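Local coordinates for protein Bd3460 (Bdellovibrio bacteriovorus, PDB 5CEC) that binds the predatory endopeptidase Bd3459 through an ankyrin-repeat fold and probably protects the predator from its own enzyme during invasion of prey cells, at residues 120-125 / 147-152; 102-107 / 132-137; 171-176 / 201-206; 166-171 / 181-186. All blocks are in the same frame, centred on the assembly; numbering follows the deposited sequence.

Interaction 1: 120-125 / 147-152; sequences ANVDII and ESILAK
The carbonyl O of I149 takes the backbone N-H of K152 at 3.0 Å, and CG2 of V122 comes up against the same oxygen, 3.8 Å away. That methyl lies between the backbone N and the carbonyl carbon of V122 (chi1 -57°), which turns it toward I149 and K152, and it also meets CB of K152 at 3.7 Å. The two side chains V122 and K152 cross at about a right angle: K152 offers only the root of its chain, which bends at chi2 and carries the ammonium away. CB of V122 rests on CG2 of I149 (4.0 Å). Here the loop that follows helix 109-117, in the predicted ankyrin repeat 95-127, is packed against helix 143-152, so parts that neighbour one another along the solenoid touch through valine and isoleucine. I116 of helix 109-117 touches V122, I149 and K152, and L100 adds to the apolar surroundings of V122. Around V122 the loop is shaped by an Asx turn: D123 N donates to N121 OD1 at 3.1 Å, standing well above the carbonyl plane rather than on a lone pair. D123 OD1 in turn forms a salt bridge with K159.

Interaction 2: 102-107 / 132-137; sequences FAVTND and DTLFMR
Two neighbouring helices of the ankyrin stack, 99-105 and 134-141, meet here through V104 and T105 on one side and L134 and R137 on the other, all four buried. V104 is the apolar centre. Its CB lies 3.6 Å from CD1 of L134, so this one methyl of the leucine sits against the branch point of the valine, touching both its methyls. CG1 of V104 also packs on CG of R137 at 3.8 Å. The arginine therefore uses its aliphatic root for packing; bends at chi2 (58°) and chi3 (49°) then fold the chain so that NH1 comes beside CG2 of T105 while NH2 faces D132. T105 CG2 approaches NH1 at an oblique angle, while T105 OG1 is bonded to A101 O within its own helix.

The guanidinium is held at two points. NH2 of R137 makes a salt bridge to OD2 of D132 (2.9 Å), nearly in the guanidinium plane but on the anti side of the carboxylate. R137 NH1 donates a hydrogen bond to a water at 3.0 Å, and that water donates to T105 O at 2.7 Å, a bridge from arginine to helix end. D132 OD1 accepts from N161 ND2, so both carboxylate oxygens have a partner. At that helix end a Schellman motif has D107 as its C-prime residue, and D107 OD2 forms a salt bridge with K403 of the Bd3459 chain; R137 packs on Q400 of the same chain. The helices stack side by side, as in the ankyrin solenoid, with the helix end and R137 beside the bound enzyme.

Interaction 3: 171-176 / 201-206; sequences VARYGT and LDVAKE
The guanidinium of R173 lies over V203, with CB of the valine 3.6 Å from its plane and shifted toward the rim; the nearest atoms are R173 NH2 and V203 CG1, 3.6 Å apart. The side chain runs out straight as far as NE and so spans the gap, and its CG packs beside CG2 of V203 on the way. Two waters link R173 to helix 200-206. One accepts a hydrogen bond from R173 NE at 2.9 Å and donates to both V203 O and E206 OE1; the other, at the edge of the guanidinium and in its plane, joins NH2 to the same OE1. The charges of R173 and E206 do not touch directly, NH2 and OE1 standing 4.7 Å apart, whereas E165 forms a salt bridge with R173 NH1. Helix 167-174 stacks here on helix 200-206, side by side along the ankyrin solenoid. The backbones come closest at R173 and A204 (CA to CA 4.7 Å), and next to this A172 packs on A204. CB of A204 sits 3.5 Å from A172 O, and the CA-H of A204 makes a bent, long contact (CA to O 3.6 Å) with this oxygen, which accepts from T212 OG1 as well. CB of A172 touches CB of A204 at 4.0 Å. Beyond the pair, R173 O accepts from N411 of the Bd3459 chain.

Interaction 4: 166-171 / 181-186; sequences TALFAV and DFLIKK
L183 is aimed straight at the flank of helix 167-174, its CD1 methyl set between A167, L168 and V171. With CG anti to the carbonyl carbon (chi1 -65°) and an extended chi2, the leucine stretches out from its helix and meets the other one end-on. CD1 presses on the backbone where A167 passes into L168, 3.6 Å from A167 C and 3.5 Å from L168 N, a close approach that the short side chain of A167 permits. The second methyl, CD2, turns to CB of A167 at 4.0 Å, so both branches of L183 touch the alanine. From the next turn CG2 of V171, which is anti to the carbonyl carbon of its own residue, comes to CD1 of L183 at 4.0 Å, the two side chains meeting at a slant. L168 approaches CD1 of L183 from a third direction with its own CD1, more loosely, at 4.3 Å. Around this cluster F135 touches both A167 and L183, and I157 also packs on L183. The segments of the two helices run almost exactly opposite, at 170°, with axes 10.2 Å apart: the antiparallel helix-turn-helix hairpin of an ankyrin repeat, here in the predicted repeat 163-195.

The four contacts follow the ankyrin solenoid from its middle toward its C-terminal end. Interactions 1 and 2 interleave along the chain, with centres 10 Å apart, and touch through L134 and I149 and by a probable hydrogen bond from L134 N to I124 O. Interactions 3 and 4 come later, 11 Å apart, their segments also alternating; they share helix 167-174 and V171, one facing helix 200-206 and the other closing its own hairpin. M136 packing on A167 ties interaction 2 to interaction 4, 15 Å away, and L150 on K186 ties interaction 1 to it. Bd3459 touches segments of interactions 2 and 3, 19 Å apart, which is consistent with a binding surface spread over several helices.

Interaction 1: 120-125 / 147-152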
loop_
_atom_site.group_PDB
_atom_site.type_symbol
_atom_site.label_atom_id
_atom_site.label_comp_id
_atom_site.label_asym_id
_atom_site.label_seq_id
_atom_site.Cartn_x
_atom_site.Cartn_y
_atom_site.Cartn_z
ATOM N N ALA B 120 -3.993 -26.251 0.924
ATOM C CA ALA B 120 -3.109 -26.048 -0.215
ATOM C C ALA B 120 -1.758 -26.712 0.059
ATOM O O ALA B 120 -1.227 -26.672 1.173
ATOM C CB ALA B 120 -2.889 -24.553 -0.464
ATOM N N ASN B 121 -1.180 -27.296 -0.977
ATOM C CA ASN B 121 0.123 -27.944 -0.890
ATOM C C ASN B 121 1.189 -26.895 -0.586
ATOM O O ASN B 121 1.313 -25.904 -1.308
ATOM C CB ASN B 121 0.402 -28.602 -2.252
ATOM C CG ASN B 121 1.679 -29.378 -2.337
ATOM O OD1 ASN B 121 2.265 -29.763 -1.340
ATOM N ND2 ASN B 121 2.081 -29.695 -3.581
ATOM N N VAL B 122 1.969 -27.156 0.455
ATOM C CA VAL B 122 3.053 -26.273 0.828
ATOM C C VAL B 122 4.397 -26.676 0.240
ATOM O O VAL B 122 5.338 -25.867 0.270
ATOM C CB VAL B 122 3.156 -26.079 2.349
ATOM C CG1 VAL B 122 1.848 -25.551 2.928
ATOM C CG2 VAL B 122 3.546 -27.379 3.051
ATOM N N ASP B 123 4.511 -27.910 -0.272
ATOM C CA ASP B 123 5.752 -28.390 -0.888
ATOM C C ASP B 123 5.749 -28.019 -2.363
ATOM O O ASP B 123 5.630 -28.860 -3.253
ATOM C CB ASP B 123 5.932 -29.870 -0.680
ATOM C CG ASP B 123 7.275 -30.386 -1.167
ATOM O OD1 ASP B 123 8.151 -29.575 -1.578
ATOM O OD2 ASP B 123 7.452 -31.623 -1.162
ATOM N N ILE B 124 5.955 -26.728 -2.606
ATOM C CA ILE B 124 5.911 -26.164 -3.957
ATOM C C ILE B 124 7.091 -25.238 -4.156
ATOM O O ILE B 124 7.797 -24.878 -3.189
ATOM C CB ILE B 124 4.580 -25.437 -4.225
ATOM C CG1 ILE B 124 4.407 -24.207 -3.306
ATOM C CG2 ILE B 124 3.424 -26.418 -4.087
ATOM C CD1 ILE B 124 3.114 -23.462 -3.514
ATOM N N ILE B 125 7.316 -24.882 -5.422
ATOM C CA ILE B 125 8.421 -24.036 -5.860
ATOM C C ILE B 125 7.876 -22.724 -6.415
ATOM O O ILE B 125 6.882 -22.705 -7.131
ATOM C CB ILE B 125 9.225 -24.747 -6.977
ATOM C CG1 ILE B 125 9.782 -26.102 -6.496
ATOM C CG2 ILE B 125 10.353 -23.888 -7.535
ATOM C CD1 ILE B 125 10.629 -26.050 -5.262
ATOM N N GLU B 147 6.355 -20.951 9.741
ATOM C CA GLU B 147 5.949 -21.947 10.762
ATOM C C GLU B 147 4.758 -22.783 10.276
ATOM O O GLU B 147 4.748 -23.988 10.457
ATOM C CB GLU B 147 5.652 -21.270 12.110
ATOM C CG GLU B 147 6.888 -20.714 12.764
ATOM C CD GLU B 147 6.685 -20.062 14.102
ATOM O OE1 GLU B 147 5.621 -19.469 14.356
ATOM O OE2 GLU B 147 7.639 -20.126 14.910
ATOM N N SER B 148 3.761 -22.146 9.668
ATOM C CA SER B 148 2.628 -22.881 9.140
ATOM C C SER B 148 3.025 -23.897 8.078
ATOM O O SER B 148 2.463 -24.993 8.016
ATOM C CB SER B 148 1.557 -21.939 8.613
ATOM O OG SER B 148 1.000 -21.150 9.670
ATOM N N ILE B 149 3.974 -23.529 7.242
ATOM C CA ILE B 149 4.483 -24.452 6.226
ATOM C C ILE B 149 5.162 -25.655 6.885
ATOM O O ILE B 149 4.900 -26.798 6.529
ATOM C CB ILE B 149 5.411 -23.699 5.249
ATOM C CG1 ILE B 149 4.597 -22.732 4.396
ATOM C CG2 ILE B 149 6.228 -24.655 4.401
ATOM C CD1 ILE B 149 5.429 -21.686 3.704
ATOM N N LEU B 150 6.039 -25.398 7.845
ATOM C CA LEU B 150 6.760 -26.482 8.514
ATOM C C LEU B 150 5.830 -27.395 9.314
ATOM O O LEU B 150 6.080 -28.577 9.454
ATOM C CB LEU B 150 7.834 -25.930 9.447
ATOM C CG LEU B 150 8.983 -25.222 8.718
ATOM C CD1 LEU B 150 9.938 -24.675 9.775
ATOM C CD2 LEU B 150 9.702 -26.135 7.750
ATOM N N ALA B 151 4.739 -26.841 9.817
ATOM C CA ALA B 151 3.756 -27.649 10.544
ATOM C C ALA B 151 3.136 -28.705 9.620
ATOM O O ALA B 151 2.703 -29.741 10.074
ATOM C CB ALA B 151 2.685 -26.748 11.131
ATOM N N LYS B 152 3.076 -28.422 8.320
ATOM C CA LYS B 152 2.558 -29.399 7.336
ATOM C C LYS B 152 3.611 -30.394 6.842
ATOM O O LYS B 152 3.285 -31.488 6.399
ATOM C CB LYS B 152 1.918 -28.682 6.137
ATOM C CG LYS B 152 0.749 -27.772 6.491
ATOM C CD LYS B 152 -0.462 -28.592 6.869
ATOM C CE LYS B 152 -1.613 -27.688 7.246
ATOM N NZ LYS B 152 -2.790 -28.475 7.643
#

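Interaction 2: 102-107 / 132-137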
loop_
_atom_site.group_PDB
_atom_site.type_symbol
_atom_site.label_atom_id
_atom_site.label_comp_id
_atom_site.label_asym_id
_atom_site.label_seq_id
_atom_site.Cartn_x
_atom_site.Cartn_y
_atom_site.Cartn_z
ATOM N N PHE B 102 1.610 -17.559 -5.418
ATOM C CA PHE B 102 1.275 -16.152 -5.697
ATOM C C PHE B 102 1.113 -15.346 -4.424
ATOM O O PHE B 102 1.611 -14.227 -4.334
ATOM C CB PHE B 102 0.025 -16.027 -6.557
ATOM C CG PHE B 102 0.281 -16.164 -8.015
ATOM C CD1 PHE B 102 0.775 -15.087 -8.710
ATOM C CD2 PHE B 102 0.053 -17.359 -8.716
ATOM C CE1 PHE B 102 1.052 -15.169 -10.056
ATOM C CE2 PHE B 102 0.301 -17.417 -10.089
ATOM C CZ PHE B 102 0.796 -16.317 -10.742
ATOM N N ALA B 103 0.437 -15.916 -3.432
ATOM C CA ALA B 103 0.187 -15.196 -2.188
ATOM C C ALA B 103 1.504 -14.924 -1.469
ATOM O O ALA B 103 1.787 -13.789 -1.088
ATOM C CB ALA B 103 -0.747 -15.984 -1.293
ATOM N N VAL B 104 2.303 -15.962 -1.245
ATOM C CA VAL B 104 3.563 -15.793 -0.518
ATOM C C VAL B 104 4.462 -14.810 -1.233
ATOM O O VAL B 104 5.012 -13.873 -0.618
ATOM C CB VAL B 104 4.234 -17.163 -0.291
ATOM C CG1 VAL B 104 5.676 -17.008 0.139
ATOM C CG2 VAL B 104 3.408 -17.926 0.743
ATOM N N THR B 105 4.633 -14.984 -2.541
ATOM C CA THR B 105 5.588 -14.154 -3.269
ATOM C C THR B 105 5.143 -12.703 -3.411
ATOM O O THR B 105 5.990 -11.837 -3.622
ATOM C CB THR B 105 5.899 -14.706 -4.666
ATOM O OG1 THR B 105 4.702 -14.785 -5.417
ATOM C CG2 THR B 105 6.573 -16.083 -4.593
ATOM N N ASN B 106 3.851 -12.429 -3.282
ATOM C CA ASN B 106 3.344 -11.064 -3.271
ATOM C C ASN B 106 3.042 -10.532 -1.879
ATOM O O ASN B 106 2.381 -9.511 -1.754
ATOM C CB ASN B 106 2.135 -10.952 -4.206
ATOM C CG ASN B 106 2.533 -10.963 -5.679
ATOM O OD1 ASN B 106 2.851 -9.899 -6.261
ATOM N ND2 ASN B 106 2.528 -12.146 -6.298
ATOM N N ASP B 107 3.588 -11.191 -0.853
ATOM C CA ASP B 107 3.469 -10.774 0.543
ATOM C C ASP B 107 2.030 -10.698 1.030
ATOM O O ASP B 107 1.732 -9.998 1.995
ATOM C CB ASP B 107 4.204 -9.448 0.807
ATOM C CG ASP B 107 5.709 -9.545 0.680
ATOM O OD1 ASP B 107 6.261 -10.487 0.118
ATOM O OD2 ASP B 107 6.412 -8.656 1.159
ATOM N N ASP B 132 13.511 -21.474 -5.702
ATOM C CA ASP B 132 13.293 -21.366 -4.268
ATOM C C ASP B 132 12.021 -22.123 -3.872
ATOM O O ASP B 132 11.003 -22.096 -4.586
ATOM C CB ASP B 132 13.122 -19.921 -3.839
ATOM C CG ASP B 132 14.419 -19.145 -3.714
ATOM O OD1 ASP B 132 15.510 -19.744 -3.768
ATOM O OD2 ASP B 132 14.279 -17.916 -3.494
ATOM N N THR B 133 12.122 -22.820 -2.750
ATOM C CA THR B 133 10.929 -23.408 -2.164
ATOM C C THR B 133 10.025 -22.327 -1.594
ATOM O O THR B 133 10.485 -21.241 -1.229
ATOM C CB THR B 133 11.235 -24.421 -1.058
ATOM O OG1 THR B 133 11.863 -23.734 0.028
ATOM C CG2 THR B 133 12.127 -25.539 -1.570
ATOM N N LEU B 134 8.743 -22.626 -1.503
ATOM C CA LEU B 134 7.797 -21.749 -0.791
ATOM C C LEU B 134 8.304 -21.429 0.623
ATOM O O LEU B 134 8.231 -20.277 1.086
ATOM C CB LEU B 134 6.421 -22.392 -0.699
ATOM C CG LEU B 134 5.297 -21.492 -0.216
ATOM C CD1 LEU B 134 4.858 -20.571 -1.358
ATOM C CD2 LEU B 134 4.119 -22.310 0.273
ATOM N N PHE B 135 8.786 -22.464 1.309
ATOM C CA PHE B 135 9.313 -22.275 2.663
ATOM C C PHE B 135 10.418 -21.231 2.691
ATOM O O PHE B 135 10.422 -20.362 3.564
ATOM C CB PHE B 135 9.846 -23.580 3.285
ATOM C CG PHE B 135 10.469 -23.328 4.617
ATOM C CD1 PHE B 135 9.686 -23.004 5.701
ATOM C CD2 PHE B 135 11.848 -23.325 4.755
ATOM C CE1 PHE B 135 10.265 -22.662 6.917
ATOM C CE2 PHE B 135 12.440 -22.963 5.937
ATOM C CZ PHE B 135 11.648 -22.647 7.033
ATOM N N MET B 136 11.363 -21.328 1.760
ATOM C CA MET B 136 12.452 -20.358 1.720
ATOM C C MET B 136 11.976 -18.929 1.591
ATOM O O MET B 136 12.472 -18.036 2.257
ATOM C CB MET B 136 13.423 -20.676 0.574
ATOM C CG MET B 136 14.267 -21.866 0.861
ATOM S SD MET B 136 15.204 -22.432 -0.567
ATOM C CE MET B 136 16.422 -21.137 -0.735
ATOM N N ARG B 137 11.025 -18.710 0.716
ATOM C CA ARG B 137 10.514 -17.388 0.477
ATOM C C ARG B 137 9.817 -16.845 1.728
ATOM O O ARG B 137 10.010 -15.685 2.131
ATOM C CB ARG B 137 9.605 -17.368 -0.761
ATOM C CG ARG B 137 9.130 -15.979 -1.162
ATOM C CD ARG B 137 10.241 -14.978 -1.451
ATOM N NE ARG B 137 11.244 -15.552 -2.357
ATOM C CZ ARG B 137 11.158 -15.607 -3.693
ATOM N NH1 ARG B 137 10.171 -15.009 -4.326
ATOM N NH2 ARG B 137 12.076 -16.266 -4.378
HETATM O O HOH W 1 8.643 -12.499 -3.694
#

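Interaction 3: 171-176 / 201-206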
loop_
_atom_site.group_PDB
_atom_site.type_symbol
_atom_site.label_atom_id
_atom_site.label_comp_id
_atom_site.label_asym_id
_atom_site.label_seq_id
_atom_site.Cartn_x
_atom_site.Cartn_y
_atom_site.Cartn_z
ATOM N N VAL B 171 19.042 -16.416 4.286
ATOM C CA VAL B 171 19.163 -15.597 5.476
ATOM C C VAL B 171 20.612 -15.297 5.796
ATOM O O VAL B 171 20.931 -14.205 6.295
ATOM C CB VAL B 171 18.414 -16.237 6.654
ATOM C CG1 VAL B 171 18.740 -15.603 7.975
ATOM C CG2 VAL B 171 16.923 -16.294 6.346
ATOM N N ALA B 172 21.508 -16.222 5.506
ATOM C CA ALA B 172 22.943 -15.936 5.662
ATOM C C ALA B 172 23.318 -14.714 4.839
ATOM O O ALA B 172 24.089 -13.869 5.299
ATOM C CB ALA B 172 23.774 -17.142 5.248
ATOM N N ARG B 173 22.826 -14.628 3.591
ATOM C CA ARG B 173 23.150 -13.434 2.781
ATOM C C ARG B 173 22.441 -12.175 3.267
ATOM O O ARG B 173 23.079 -11.122 3.431
ATOM C CB ARG B 173 22.748 -13.654 1.343
ATOM C CG ARG B 173 23.554 -14.678 0.613
ATOM C CD ARG B 173 23.370 -14.540 -0.885
ATOM N NE ARG B 173 24.089 -15.567 -1.624
ATOM C CZ ARG B 173 23.646 -16.792 -1.879
ATOM N NH1 ARG B 173 22.461 -17.205 -1.437
ATOM N NH2 ARG B 173 24.432 -17.605 -2.550
ATOM N N TYR B 174 21.127 -12.276 3.486
ATOM C CA TYR B 174 20.314 -11.077 3.549
ATOM C C TYR B 174 19.482 -10.915 4.819
ATOM O O TYR B 174 18.666 -9.980 4.918
ATOM C CB TYR B 174 19.411 -11.032 2.329
ATOM C CG TYR B 174 20.156 -11.144 1.013
ATOM C CD1 TYR B 174 21.171 -10.228 0.702
ATOM C CD2 TYR B 174 19.894 -12.149 0.106
ATOM C CE1 TYR B 174 21.872 -10.305 -0.480
ATOM C CE2 TYR B 174 20.573 -12.212 -1.109
ATOM C CZ TYR B 174 21.582 -11.303 -1.377
ATOM O OH TYR B 174 22.275 -11.370 -2.537
ATOM N N GLY B 175 19.687 -11.797 5.796
ATOM C CA GLY B 175 18.931 -11.786 7.028
ATOM C C GLY B 175 19.768 -11.470 8.234
ATOM O O GLY B 175 20.872 -10.912 8.137
ATOM N N THR B 176 19.196 -11.789 9.383
ATOM C CA THR B 176 19.751 -11.417 10.665
ATOM C C THR B 176 20.150 -12.624 11.492
ATOM O O THR B 176 19.737 -13.746 11.202
ATOM C CB THR B 176 18.708 -10.686 11.496
ATOM O OG1 THR B 176 17.623 -11.575 11.773
ATOM C CG2 THR B 176 18.181 -9.419 10.801
ATOM N N LEU B 201 27.829 -20.198 5.770
ATOM C CA LEU B 201 28.848 -19.264 6.233
ATOM C C LEU B 201 29.607 -18.660 5.037
ATOM O O LEU B 201 29.836 -17.449 4.999
ATOM C CB LEU B 201 29.829 -19.988 7.170
ATOM C CG LEU B 201 31.035 -19.167 7.642
ATOM C CD1 LEU B 201 30.593 -17.856 8.276
ATOM C CD2 LEU B 201 31.854 -19.983 8.619
ATOM N N ASP B 202 29.980 -19.499 4.064
ATOM C CA ASP B 202 30.688 -19.020 2.881
ATOM C C ASP B 202 29.853 -17.909 2.203
ATOM O O ASP B 202 30.395 -16.879 1.785
ATOM C CB ASP B 202 30.929 -20.135 1.863
ATOM C CG ASP B 202 32.004 -21.106 2.278
ATOM O OD1 ASP B 202 32.909 -20.755 3.069
ATOM O OD2 ASP B 202 31.958 -22.227 1.749
ATOM N N VAL B 203 28.552 -18.119 2.050
ATOM C CA VAL B 203 27.756 -17.131 1.313
ATOM C C VAL B 203 27.503 -15.877 2.134
ATOM O O VAL B 203 27.353 -14.794 1.583
ATOM C CB VAL B 203 26.461 -17.710 0.675
ATOM C CG1 VAL B 203 26.786 -18.931 -0.161
ATOM C CG2 VAL B 203 25.378 -18.001 1.689
ATOM N N ALA B 204 27.424 -16.009 3.467
ATOM C CA ALA B 204 27.378 -14.822 4.313
ATOM C C ALA B 204 28.597 -13.921 4.116
ATOM O O ALA B 204 28.463 -12.724 3.979
ATOM C CB ALA B 204 27.257 -15.198 5.767
ATOM N N LYS B 205 29.764 -14.532 4.147
ATOM C CA LYS B 205 30.995 -13.791 3.944
ATOM C C LYS B 205 31.017 -13.126 2.577
ATOM O O LYS B 205 31.335 -11.960 2.454
ATOM C CB LYS B 205 32.196 -14.713 4.045
ATOM C CG LYS B 205 32.458 -15.334 5.389
ATOM C CD LYS B 205 33.702 -16.197 5.252
ATOM C CE LYS B 205 34.030 -16.953 6.496
ATOM N NZ LYS B 205 35.119 -17.921 6.155
ATOM N N GLU B 206 30.624 -13.866 1.562
ATOM C CA GLU B 206 30.603 -13.350 0.202
ATOM C C GLU B 206 29.642 -12.161 0.018
ATOM O O GLU B 206 29.958 -11.226 -0.724
ATOM C CB GLU B 206 30.261 -14.496 -0.751
ATOM C CG GLU B 206 30.204 -14.117 -2.219
ATOM C CD GLU B 206 29.809 -15.276 -3.113
ATOM O OE1 GLU B 206 28.814 -15.931 -2.818
ATOM O OE2 GLU B 206 30.471 -15.549 -4.131
HETATM O O HOH W 2 26.839 -14.637 -1.249
HETATM O O HOH W 3 26.977 -17.813 -4.040
#

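Interaction 4: 166-171 / 181-186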
loop_
_atom_site.group_PDB
_atom_site.type_symbol
_atom_site.label_atom_id
_atom_site.label_comp_id
_atom_site.label_asym_id
_atom_site.label_seq_id
_atom_site.Cartn_x
_atom_site.Cartn_y
_atom_site.Cartn_z
ATOM N N THR B 166 19.331 -23.931 0.860
ATOM C CA THR B 166 18.189 -23.881 1.755
ATOM C C THR B 166 18.002 -22.465 2.283
ATOM O O THR B 166 18.770 -21.536 1.979
ATOM C CB THR B 166 18.433 -24.840 2.919
ATOM O OG1 THR B 166 19.615 -24.404 3.589
ATOM C CG2 THR B 166 18.615 -26.260 2.419
ATOM N N ALA B 167 16.958 -22.289 3.076
ATOM C CA ALA B 167 16.668 -20.987 3.708
ATOM C C ALA B 167 17.828 -20.428 4.488
ATOM O O ALA B 167 18.021 -19.215 4.524
ATOM C CB ALA B 167 15.449 -21.096 4.598
ATOM N N LEU B 168 18.613 -21.311 5.111
ATOM C CA LEU B 168 19.794 -20.856 5.848
ATOM C C LEU B 168 20.721 -20.015 4.982
ATOM O O LEU B 168 21.318 -19.063 5.471
ATOM C CB LEU B 168 20.534 -22.051 6.456
ATOM C CG LEU B 168 21.601 -21.678 7.491
ATOM C CD1 LEU B 168 20.967 -21.158 8.776
ATOM C CD2 LEU B 168 22.435 -22.889 7.840
ATOM N N PHE B 169 20.859 -20.387 3.717
ATOM C CA PHE B 169 21.716 -19.642 2.783
ATOM C C PHE B 169 21.130 -18.267 2.471
ATOM O O PHE B 169 21.856 -17.264 2.398
ATOM C CB PHE B 169 21.863 -20.426 1.468
ATOM C CG PHE B 169 22.760 -21.615 1.563
ATOM C CD1 PHE B 169 22.389 -22.773 2.239
ATOM C CD2 PHE B 169 23.992 -21.591 0.955
ATOM C CE1 PHE B 169 23.239 -23.845 2.289
ATOM C CE2 PHE B 169 24.847 -22.660 1.004
ATOM C CZ PHE B 169 24.470 -23.804 1.661
ATOM N N ALA B 170 19.817 -18.205 2.238
ATOM C CA ALA B 170 19.189 -16.923 1.930
ATOM C C ALA B 170 19.309 -15.935 3.075
ATOM O O ALA B 170 19.623 -14.772 2.877
ATOM C CB ALA B 170 17.727 -17.139 1.574
ATOM N N VAL B 171 19.042 -16.416 4.286
ATOM C CA VAL B 171 19.163 -15.597 5.476
ATOM C C VAL B 171 20.612 -15.297 5.796
ATOM O O VAL B 171 20.931 -14.205 6.295
ATOM C CB VAL B 171 18.414 -16.237 6.654
ATOM C CG1 VAL B 171 18.740 -15.603 7.975
ATOM C CG2 VAL B 171 16.923 -16.294 6.346
ATOM N N ASP B 181 18.743 -18.055 14.021
ATOM C CA ASP B 181 18.285 -18.804 15.181
ATOM C C ASP B 181 16.927 -19.445 14.938
ATOM O O ASP B 181 16.718 -20.559 15.375
ATOM C CB ASP B 181 18.199 -17.876 16.408
ATOM C CG ASP B 181 19.572 -17.468 16.971
ATOM O OD1 ASP B 181 20.604 -18.082 16.660
ATOM O OD2 ASP B 181 19.594 -16.519 17.765
ATOM N N PHE B 182 15.996 -18.721 14.292
ATOM C CA PHE B 182 14.712 -19.285 13.929
ATOM C C PHE B 182 14.900 -20.555 13.120
ATOM O O PHE B 182 14.261 -21.584 13.438
ATOM C CB PHE B 182 13.841 -18.251 13.173
ATOM C CG PHE B 182 12.621 -18.833 12.509
ATOM C CD1 PHE B 182 11.522 -19.196 13.266
ATOM C CD2 PHE B 182 12.566 -19.078 11.154
ATOM C CE1 PHE B 182 10.392 -19.754 12.673
ATOM C CE2 PHE B 182 11.443 -19.620 10.564
ATOM C CZ PHE B 182 10.358 -19.968 11.319
ATOM N N LEU B 183 15.749 -20.504 12.102
ATOM C CA LEU B 183 15.924 -21.660 11.242
ATOM C C LEU B 183 16.551 -22.817 11.975
ATOM O O LEU B 183 16.140 -23.968 11.800
ATOM C CB LEU B 183 16.694 -21.323 9.984
ATOM C CG LEU B 183 15.970 -20.337 9.046
ATOM C CD1 LEU B 183 16.907 -19.985 7.899
ATOM C CD2 LEU B 183 14.675 -20.899 8.501
ATOM N N ILE B 184 17.505 -22.519 12.846
ATOM C CA ILE B 184 18.138 -23.566 13.642
ATOM C C ILE B 184 17.125 -24.204 14.578
ATOM O O ILE B 184 17.106 -25.431 14.715
ATOM C CB ILE B 184 19.377 -23.022 14.350
ATOM C CG1 ILE B 184 20.483 -22.766 13.329
ATOM C CG2 ILE B 184 19.838 -23.979 15.442
ATOM C CD1 ILE B 184 21.718 -22.086 13.866
ATOM N N LYS B 185 16.304 -23.374 15.229
ATOM C CA LYS B 185 15.239 -23.848 16.108
ATOM C C LYS B 185 14.265 -24.783 15.395
ATOM O O LYS B 185 13.728 -25.700 16.009
ATOM C CB LYS B 185 14.558 -22.655 16.789
ATOM C CG LYS B 185 15.424 -22.092 17.929
ATOM C CD LYS B 185 14.992 -20.709 18.381
ATOM C CE LYS B 185 13.609 -20.725 18.986
ATOM N NZ LYS B 185 13.240 -19.365 19.480
ATOM N N LYS B 186 14.130 -24.618 14.074
ATOM C CA LYS B 186 13.286 -25.492 13.258
ATOM C C LYS B 186 14.013 -26.634 12.606
ATOM O O LYS B 186 13.411 -27.354 11.816
ATOM C CB LYS B 186 12.570 -24.660 12.183
ATOM C CG LYS B 186 11.658 -23.586 12.747
ATOM C CD LYS B 186 10.673 -24.116 13.775
ATOM C CE LYS B 186 9.690 -23.059 14.223
ATOM N NZ LYS B 186 8.767 -23.610 15.233
#